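Local coordinates for protein extracellular ligand-binding receptor (Rhodopseudomonas palustris, PDB 3SG0) that binds benzoylformate (phenylglyoxylate) in its cleft and probably captures related aromatic acids for uptake as a periplasmic solute-binding protein, at residues A[137-142]-A[312-317]; A[174-179]-A[191-196]. All blocks are in the same frame, centred on the assembly; numbering follows the deposited sequence.

Interaction 1 (A[137-142]-A[312-317])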
ATOM      1  N   TYR A 137      -5.858 -10.982  -2.901  1.00  6.99           N
ATOM      2  CA  TYR A 137      -6.095 -10.387  -1.584  1.00  7.08           C
ATOM      3  C   TYR A 137      -5.204  -9.170  -1.432  1.00  6.95           C
ATOM      4  O   TYR A 137      -4.192  -9.041  -2.132  1.00  7.72           O
ATOM      5  CB  TYR A 137      -5.852 -11.413  -0.473  1.00  7.06           C
ATOM      6  CG  TYR A 137      -6.855 -12.525  -0.541  1.00  7.48           C
ATOM      7  CD1 TYR A 137      -8.120 -12.368   0.004  1.00  8.35           C
ATOM      8  CD2 TYR A 137      -6.570 -13.710  -1.205  1.00  8.33           C
ATOM      9  CE1 TYR A 137      -9.058 -13.374  -0.076  1.00  8.10           C
ATOM     10  CE2 TYR A 137      -7.513 -14.717  -1.306  1.00  8.57           C
ATOM     11  CZ  TYR A 137      -8.757 -14.535  -0.740  1.00  8.45           C
ATOM     12  OH  TYR A 137      -9.729 -15.512  -0.823  1.00  9.42           O
ATOM     13  N   LYS A 138      -5.557  -8.289  -0.505  1.00  6.85           N
ATOM     14  CA  LYS A 138      -4.941  -6.970  -0.479  1.00  7.21           C
ATOM     15  C   LYS A 138      -4.935  -6.384   0.923  1.00  6.48           C
ATOM     16  O   LYS A 138      -5.970  -5.929   1.413  1.00  7.59           O
ATOM     17  CB  LYS A 138      -5.728  -6.065  -1.430  1.00  7.64           C
ATOM     18  CG  LYS A 138      -5.250  -4.636  -1.526  1.00  7.50           C
ATOM     19  CD  LYS A 138      -6.031  -3.893  -2.605  1.00  8.08           C
ATOM     20  CE  LYS A 138      -5.616  -2.450  -2.734  1.00  7.49           C
ATOM     21  NZ  LYS A 138      -6.037  -1.661  -1.549  1.00  7.64           N
ATOM     22  N   VAL A 139      -3.771  -6.366   1.561  1.00  6.63           N
ATOM     23  CA  VAL A 139      -3.690  -5.861   2.930  1.00  7.13           C
ATOM     24  C   VAL A 139      -3.674  -4.344   3.070  1.00  7.39           C
ATOM     25  O   VAL A 139      -4.037  -3.843   4.137  1.00  7.67           O
ATOM     26  CB  VAL A 139      -2.502  -6.454   3.716  1.00  7.70           C
ATOM     27  CG1 VAL A 139      -2.663  -7.959   3.865  1.00  9.02           C
ATOM     28  CG2 VAL A 139      -1.158  -6.061   3.103  1.00  8.01           C
ATOM     29  N   VAL A 140      -3.258  -3.590   2.055  1.00  7.33           N
ATOM     30  CA  VAL A 140      -3.282  -2.130   2.183  1.00  7.57           C
ATOM     31  C   VAL A 140      -4.729  -1.687   2.026  1.00  7.57           C
ATOM     32  O   VAL A 140      -5.396  -2.129   1.101  1.00  7.37           O
ATOM     33  CB  VAL A 140      -2.410  -1.459   1.108  1.00  7.46           C
ATOM     34  CG1 VAL A 140      -2.560   0.055   1.174  1.00  9.20           C
ATOM     35  CG2 VAL A 140      -0.954  -1.857   1.281  1.00  8.71           C
ATOM     36  N   PRO A 141      -5.244  -0.827   2.924  1.00  7.11           N
ATOM     37  CA  PRO A 141      -6.639  -0.407   2.732  1.00  7.75           C
ATOM     38  C   PRO A 141      -6.882   0.261   1.385  1.00  7.70           C
ATOM     39  O   PRO A 141      -6.068   1.048   0.904  1.00  8.11           O
ATOM     40  CB  PRO A 141      -6.860   0.579   3.884  1.00  8.06           C
ATOM     41  CG  PRO A 141      -5.915   0.096   4.952  1.00  8.37           C
ATOM     42  CD  PRO A 141      -4.681  -0.283   4.174  1.00  8.85           C
ATOM     43  N   ASN A 142      -8.021  -0.065   0.781  1.00  7.22           N
ATOM     44  CA  ASN A 142      -8.400   0.537  -0.487  1.00  7.43           C
ATOM     45  C   ASN A 142      -8.362   2.061  -0.417  1.00  7.53           C
ATOM     46  O   ASN A 142      -8.863   2.676   0.533  1.00  8.34           O
ATOM     47  CB  ASN A 142      -9.803   0.088  -0.885  1.00  8.32           C
ATOM     48  CG  ASN A 142      -9.857  -1.350  -1.369  1.00  8.07           C
ATOM     49  OD1 ASN A 142      -8.838  -1.982  -1.643  1.00  8.28           O
ATOM     50  ND2 ASN A 142     -11.073  -1.869  -1.488  1.00 10.33           N
ATOM     51  N   TRP A 312       4.814  -8.157   5.341  1.00  8.01           N
ATOM     52  CA  TRP A 312       4.604  -8.843   6.611  1.00  8.06           C
ATOM     53  C   TRP A 312       3.131  -9.226   6.826  1.00  7.45           C
ATOM     54  O   TRP A 312       2.820 -10.385   7.122  1.00  8.42           O
ATOM     55  CB  TRP A 312       5.097  -7.964   7.757  1.00  8.74           C
ATOM     56  CG  TRP A 312       4.993  -8.601   9.104  1.00  8.52           C
ATOM     57  CD1 TRP A 312       3.973  -8.468   9.989  1.00  9.46           C
ATOM     58  CD2 TRP A 312       5.946  -9.476   9.715  1.00  9.27           C
ATOM     59  NE1 TRP A 312       4.227  -9.204  11.121  1.00 10.76           N
ATOM     60  CE2 TRP A 312       5.438  -9.829  10.980  1.00 10.22           C
ATOM     61  CE3 TRP A 312       7.189  -9.983   9.322  1.00 11.27           C
ATOM     62  CZ2 TRP A 312       6.121 -10.678  11.852  1.00 13.14           C
ATOM     63  CZ3 TRP A 312       7.865 -10.824  10.193  1.00 12.94           C
ATOM     64  CH2 TRP A 312       7.329 -11.161  11.440  1.00 15.10           C
ATOM     65  N   ASP A 313       2.232  -8.251   6.700  1.00  7.94           N
ATOM     66  CA  ASP A 313       0.810  -8.496   6.926  1.00  7.57           C
ATOM     67  C   ASP A 313       0.263  -9.497   5.896  1.00  7.27           C
ATOM     68  O   ASP A 313      -0.612 -10.302   6.213  1.00  8.09           O
ATOM     69  CB  ASP A 313      -0.008  -7.200   6.824  1.00  8.00           C
ATOM     70  CG  ASP A 313       0.041  -6.317   8.077  1.00  8.48           C
ATOM     71  OD1 ASP A 313       0.557  -6.733   9.149  1.00  8.86           O
ATOM     72  OD2 ASP A 313      -0.489  -5.178   7.957  1.00  9.07           O
ATOM     73  N   SER A 314       0.739  -9.428   4.653  1.00  6.99           N
ATOM     74  CA  SER A 314       0.318 -10.416   3.659  1.00  7.76           C
ATOM     75  C   SER A 314       0.673 -11.818   4.137  1.00  7.66           C
ATOM     76  O   SER A 314      -0.123 -12.755   4.012  1.00  8.16           O
ATOM     77  CB  SER A 314       0.978 -10.159   2.302  1.00  8.34           C
ATOM     78  OG  SER A 314       0.538  -8.944   1.721  1.00  7.96           O
HETATM   79  N   MSE A 315       1.888 -11.968   4.658  1.00  7.90           N
HETATM   80  CA  MSE A 315       2.312 -13.261   5.183  1.00  7.64           C
HETATM   81  C   MSE A 315       1.575 -13.664   6.447  1.00  7.89           C
HETATM   82  O   MSE A 315       1.440 -14.855   6.711  1.00  9.14           O
HETATM   83  CB  MSE A 315       3.828 -13.314   5.373  1.00  9.64           C
HETATM   84  CG  MSE A 315       4.555 -13.597   4.065  1.00 10.92           C
HETATM   85 SE   MSE A 315       4.004 -15.269   3.149  0.65 11.53          SE
HETATM   86  CE  MSE A 315       4.273 -16.547   4.579  1.00 15.30           C
ATOM     87  N   THR A 316       1.081 -12.709   7.232  1.00  8.46           N
ATOM     88  CA  THR A 316       0.237 -13.075   8.372  1.00  9.25           C
ATOM     89  C   THR A 316      -0.996 -13.827   7.876  1.00  9.17           C
ATOM     90  O   THR A 316      -1.358 -14.884   8.405  1.00  8.85           O
ATOM     91  CB  THR A 316      -0.180 -11.843   9.179  1.00  9.34           C
ATOM     92  OG1 THR A 316       0.998 -11.231   9.722  1.00 10.82           O
ATOM     93  CG2 THR A 316      -1.137 -12.225  10.307  1.00 11.18           C
ATOM     94  N   LEU A 317      -1.638 -13.294   6.841  1.00  8.57           N
ATOM     95  CA  LEU A 317      -2.804 -13.963   6.278  1.00  8.30           C
ATOM     96  C   LEU A 317      -2.454 -15.335   5.715  1.00  8.47           C
ATOM     97  O   LEU A 317      -3.183 -16.308   5.925  1.00  8.80           O
ATOM     98  CB  LEU A 317      -3.442 -13.112   5.181  1.00  8.85           C
ATOM     99  CG  LEU A 317      -4.149 -11.844   5.652  1.00  8.37           C
ATOM    100  CD1 LEU A 317      -4.536 -10.989   4.465  1.00 10.82           C
ATOM    101  CD2 LEU A 317      -5.378 -12.179   6.476  1.00 12.37           C
TER
HETATM  102  O   HOH W   1      -1.939  -8.406   0.410  1.00  7.87           O
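V139 lays its two methyl groups over one flank of helix 306-328, across D313, S314 and L317. The protein has the two-lobed fold of the leucine-binding family, and V139 belongs to the linker that leads from strand 136-138, at the edge of the six-stranded sheet, to helix 143-156. With CG1 anti to its own carbonyl carbon (chi1 -63°), V139 turns that methyl to L317 CD1, 3.6 Å away, the two side chains running antiparallel as they pass. D313 meets the valine through its CB, 4.0 Å from V139 CG1, while V139 CG2 sits 3.6 Å from S314 OG. M117 and L352 add to this apolar layer around L317 and V139. Cut back to an alanine, V139 would lose both methyls, and a gap is likely to open beside L317 CD1 and S314 OG.

Polar groups frame the patch. The D313 carboxylate is held at both oxygens, OD1 by N353 and OD2 by N354. K138 runs out extended alongside the linker, and only its last torsion turns NZ onto V140 O at 2.8 Å, from above the carbonyl plane, and onto N142 OD1 at 2.8 Å, on an in-plane lone pair. A third bond goes to A121 O, from a phenylglyoxylate-binding residue, and V140 itself touches the bound benzoylformate. S314 OG bonds to H310 O one helical turn back, and one water ties the elements together, donating to S314 OG at 2.9 Å and accepting from V139 N at 3.0 Å.

Interaction 2 (A[174-179]-A[191-196])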
ATOM      1  N   GLY A 174      -7.357   7.125  -8.759  1.00 10.84           N
ATOM      2  CA  GLY A 174      -8.276   6.639  -7.747  1.00 11.03           C
ATOM      3  C   GLY A 174      -8.569   7.692  -6.691  1.00  9.83           C
ATOM      4  O   GLY A 174      -9.692   7.772  -6.183  1.00 11.44           O
ATOM      5  N   TYR A 175      -7.571   8.507  -6.351  1.00 10.05           N
ATOM      6  CA  TYR A 175      -7.786   9.634  -5.450  1.00 10.20           C
ATOM      7  C   TYR A 175      -8.603  10.725  -6.119  1.00 10.98           C
ATOM      8  O   TYR A 175      -9.590  11.209  -5.557  1.00 11.32           O
ATOM      9  CB  TYR A 175      -6.455  10.184  -4.887  1.00  9.52           C
ATOM     10  CG  TYR A 175      -6.018   9.349  -3.724  1.00  8.87           C
ATOM     11  CD1 TYR A 175      -6.508   9.594  -2.449  1.00  8.69           C
ATOM     12  CD2 TYR A 175      -5.186   8.255  -3.909  1.00  9.19           C
ATOM     13  CE1 TYR A 175      -6.162   8.780  -1.380  1.00  8.73           C
ATOM     14  CE2 TYR A 175      -4.829   7.443  -2.845  1.00  8.98           C
ATOM     15  CZ  TYR A 175      -5.322   7.710  -1.584  1.00  7.90           C
ATOM     16  OH  TYR A 175      -5.005   6.883  -0.528  1.00  8.52           O
ATOM     17  N   TYR A 176      -8.208  11.116  -7.322  1.00 10.83           N
ATOM     18  CA  TYR A 176      -8.918  12.191  -7.989  1.00 11.01           C
ATOM     19  C   TYR A 176     -10.400  11.868  -8.147  1.00 11.29           C
ATOM     20  O   TYR A 176     -11.271  12.704  -7.865  1.00 12.68           O
ATOM     21  CB  TYR A 176      -8.323  12.500  -9.358  1.00 12.52           C
ATOM     22  CG  TYR A 176      -9.057  13.641 -10.008  1.00 13.28           C
ATOM     23  CD1 TYR A 176      -8.783  14.949  -9.646  1.00 14.23           C
ATOM     24  CD2 TYR A 176     -10.074  13.411 -10.928  1.00 15.96           C
ATOM     25  CE1 TYR A 176      -9.470  16.008 -10.211  1.00 15.98           C
ATOM     26  CE2 TYR A 176     -10.766  14.466 -11.501  1.00 19.45           C
ATOM     27  CZ  TYR A 176     -10.458  15.756 -11.132  1.00 16.42           C
ATOM     28  OH  TYR A 176     -11.144  16.809 -11.699  1.00 21.06           O
ATOM     29  N   LYS A 177     -10.708  10.665  -8.608  1.00 11.95           N
ATOM     30  CA  LYS A 177     -12.103  10.359  -8.900  1.00 13.60           C
ATOM     31  C   LYS A 177     -12.977  10.393  -7.650  1.00 13.64           C
ATOM     32  O   LYS A 177     -14.111  10.889  -7.692  1.00 13.94           O
ATOM     33  CB  LYS A 177     -12.240   9.042  -9.669  1.00 20.13           C
ATOM     34  CG  LYS A 177     -12.195   7.774  -8.845  1.00 29.37           C
ATOM     35  CD  LYS A 177     -12.600   6.591  -9.720  1.00 34.42           C
ATOM     36  CE  LYS A 177     -12.442   5.261  -9.003  1.00 35.98           C
ATOM     37  NZ  LYS A 177     -12.624   4.108  -9.937  1.00 33.60           N
ATOM     38  N   VAL A 178     -12.464   9.887  -6.535  1.00 12.68           N
ATOM     39  CA  VAL A 178     -13.243   9.881  -5.301  1.00 13.10           C
ATOM     40  C   VAL A 178     -13.387  11.282  -4.715  1.00 13.57           C
ATOM     41  O   VAL A 178     -14.483  11.677  -4.295  1.00 15.01           O
ATOM     42  CB  VAL A 178     -12.658   8.895  -4.272  1.00 13.07           C
ATOM     43  CG1 VAL A 178     -13.381   9.007  -2.934  1.00 16.46           C
ATOM     44  CG2 VAL A 178     -12.754   7.485  -4.817  1.00 15.32           C
ATOM     45  N   LEU A 179     -12.301  12.044  -4.705  1.00 13.28           N
ATOM     46  CA  LEU A 179     -12.362  13.425  -4.234  1.00 13.76           C
ATOM     47  C   LEU A 179     -13.278  14.280  -5.102  1.00 15.14           C
ATOM     48  O   LEU A 179     -14.072  15.071  -4.586  1.00 16.67           O
ATOM     49  CB  LEU A 179     -10.965  14.044  -4.178  1.00 14.52           C
ATOM     50  CG  LEU A 179     -10.036  13.478  -3.110  1.00 13.79           C
ATOM     51  CD1 LEU A 179      -8.618  13.974  -3.337  1.00 15.57           C
ATOM     52  CD2 LEU A 179     -10.531  13.862  -1.724  1.00 18.46           C
ATOM     53  N   THR A 191      -9.890  22.681  -7.886  1.00 17.40           N
ATOM     54  CA  THR A 191      -9.605  23.743  -8.850  1.00 18.30           C
ATOM     55  C   THR A 191      -8.793  23.280 -10.057  1.00 16.54           C
ATOM     56  O   THR A 191      -8.746  23.979 -11.077  1.00 18.23           O
ATOM     57  CB  THR A 191      -8.840  24.910  -8.203  1.00 19.87           C
ATOM     58  OG1 THR A 191      -7.518  24.479  -7.855  1.00 18.61           O
ATOM     59  CG2 THR A 191      -9.561  25.407  -6.970  1.00 23.15           C
ATOM     60  N   THR A 192      -8.137  22.129  -9.938  1.00 16.04           N
ATOM     61  CA  THR A 192      -7.327  21.596 -11.032  1.00 14.61           C
ATOM     62  C   THR A 192      -7.399  20.086 -11.061  1.00 14.07           C
ATOM     63  O   THR A 192      -7.869  19.451 -10.116  1.00 14.84           O
ATOM     64  CB  THR A 192      -5.825  21.964 -10.918  1.00 14.43           C
ATOM     65  OG1 THR A 192      -5.264  21.382  -9.732  1.00 17.65           O
ATOM     66  CG2 THR A 192      -5.608  23.465 -10.915  1.00 18.04           C
ATOM     67  N   HIS A 193      -6.901  19.522 -12.156  1.00 14.37           N
ATOM     68  CA  HIS A 193      -6.649  18.096 -12.265  1.00 14.32           C
ATOM     69  C   HIS A 193      -5.297  17.929 -12.954  1.00 14.61           C
ATOM     70  O   HIS A 193      -5.220  17.491 -14.103  1.00 16.81           O
ATOM     71  CB  HIS A 193      -7.759  17.409 -13.066  1.00 15.87           C
ATOM     72  CG  HIS A 193      -7.605  15.921 -13.166  1.00 17.06           C
ATOM     73  ND1 HIS A 193      -8.439  15.140 -13.936  1.00 23.75           N
ATOM     74  CD2 HIS A 193      -6.724  15.069 -12.588  1.00 14.89           C
ATOM     75  CE1 HIS A 193      -8.075  13.873 -13.835  1.00 25.76           C
ATOM     76  NE2 HIS A 193      -7.032  13.805 -13.028  1.00 17.73           N
ATOM     77  N   GLU A 194      -4.230  18.307 -12.256  1.00 11.92           N
ATOM     78  CA  GLU A 194      -2.886  18.197 -12.815  1.00 11.86           C
ATOM     79  C   GLU A 194      -2.337  16.816 -12.526  1.00 10.58           C
ATOM     80  O   GLU A 194      -2.650  16.211 -11.489  1.00 11.07           O
ATOM     81  CB  GLU A 194      -1.962  19.265 -12.234  1.00 11.68           C
ATOM     82  CG  GLU A 194      -2.348  20.685 -12.625  1.00 14.26           C
ATOM     83  CD  GLU A 194      -2.341  20.900 -14.124  1.00 14.43           C
ATOM     84  OE1 GLU A 194      -1.321  20.597 -14.772  1.00 15.44           O
ATOM     85  OE2 GLU A 194      -3.363  21.372 -14.665  1.00 18.63           O
ATOM     86  N   VAL A 195      -1.503  16.323 -13.435  1.00 10.40           N
ATOM     87  CA  VAL A 195      -0.893  15.016 -13.267  1.00 10.84           C
ATOM     88  C   VAL A 195       0.593  15.055 -13.618  1.00  9.75           C
ATOM     89  O   VAL A 195       1.060  15.963 -14.311  1.00 10.64           O
ATOM     90  CB  VAL A 195      -1.610  13.930 -14.114  1.00 11.19           C
ATOM     91  CG1 VAL A 195      -3.069  13.778 -13.683  1.00 12.93           C
ATOM     92  CG2 VAL A 195      -1.500  14.225 -15.602  1.00 13.55           C
ATOM     93  N   TYR A 196       1.326  14.062 -13.129  1.00  9.98           N
ATOM     94  CA  TYR A 196       2.718  13.877 -13.498  1.00  9.55           C
ATOM     95  C   TYR A 196       3.060  12.408 -13.453  1.00  9.82           C
ATOM     96  O   TYR A 196       2.361  11.618 -12.809  1.00 10.46           O
ATOM     97  CB  TYR A 196       3.665  14.702 -12.624  1.00 10.51           C
ATOM     98  CG  TYR A 196       3.917  14.255 -11.194  1.00  8.62           C
ATOM     99  CD1 TYR A 196       5.199  13.888 -10.785  1.00 10.10           C
ATOM    100  CD2 TYR A 196       2.911  14.297 -10.236  1.00  9.17           C
ATOM    101  CE1 TYR A 196       5.467  13.534  -9.471  1.00  9.40           C
ATOM    102  CE2 TYR A 196       3.167  13.943  -8.917  1.00  9.68           C
ATOM    103  CZ  TYR A 196       4.447  13.570  -8.542  1.00  8.93           C
ATOM    104  OH  TYR A 196       4.694  13.237  -7.221  1.00  9.76           O
TER
HETATM  105  O   HOH W   2     -10.779  19.597 -11.221  1.00 42.71           O
HETATM  106  O   HOH W   3     -11.066  16.298 -14.587  1.00 49.07           O
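Y176 and H193 both carry CG anti to the backbone nitrogen, with chi1 at -179° and -177°, and these extended first torsions send the two rings into the space between helix and strand, where they meet face to face. The setting is a beta-alpha-beta crossover: strand 161-167, helix 170-186 and strand 189-196, with H193 at the break just before residues 194-196. The stack is nearly parallel, its planes 6° apart and its centroids separated by 3.5 Å. Overlap is extensive: Y176 CE2 lies 3.4 Å from H193 ND1, while Y176 CG lies over the same face of the imidazole, 3.6 Å from H193 NE2. Y164, on the first strand of the unit, meets the Y176 ring edge-to-face.

The imidazole is also fixed in rotation. H193 NE2 bonds to E173 OE2 on the same helix as Y176, an arrangement consistent with a proton on NE2. The phenol end is tied down by solvent, as expected for a contact at the surface and well away from the ligand cleft. One water, lying at the edge of the Y176 ring and in its plane, is 2.9 Å from Y176 OH and gives a weak bond to T192 O. A second water bridges the two stacked side chains, 2.9 Å from Y176 OH and from H193 ND1.

Following the chain from the N terminus, strand 136-138 completes the edge of the first lobe's sheet, and the linker after it leads into helix 143-156 of the second lobe. There the chain builds the beta-alpha-beta unit in which interaction 2 closes a short loop, only 11 residues separating 174-179 from 191-196. It later crosses back to the first lobe, where helix 306-328 meets the linker and interaction 1 closes a loop with 169 residues between its segments. The shorter loop therefore lies wholly within the longer one, and the two do not cross. Interaction 1 packs the linker on that helix, near the ligand cleft; interaction 2 joins neighbouring elements at the outer surface, centre to centre about 26 Å away.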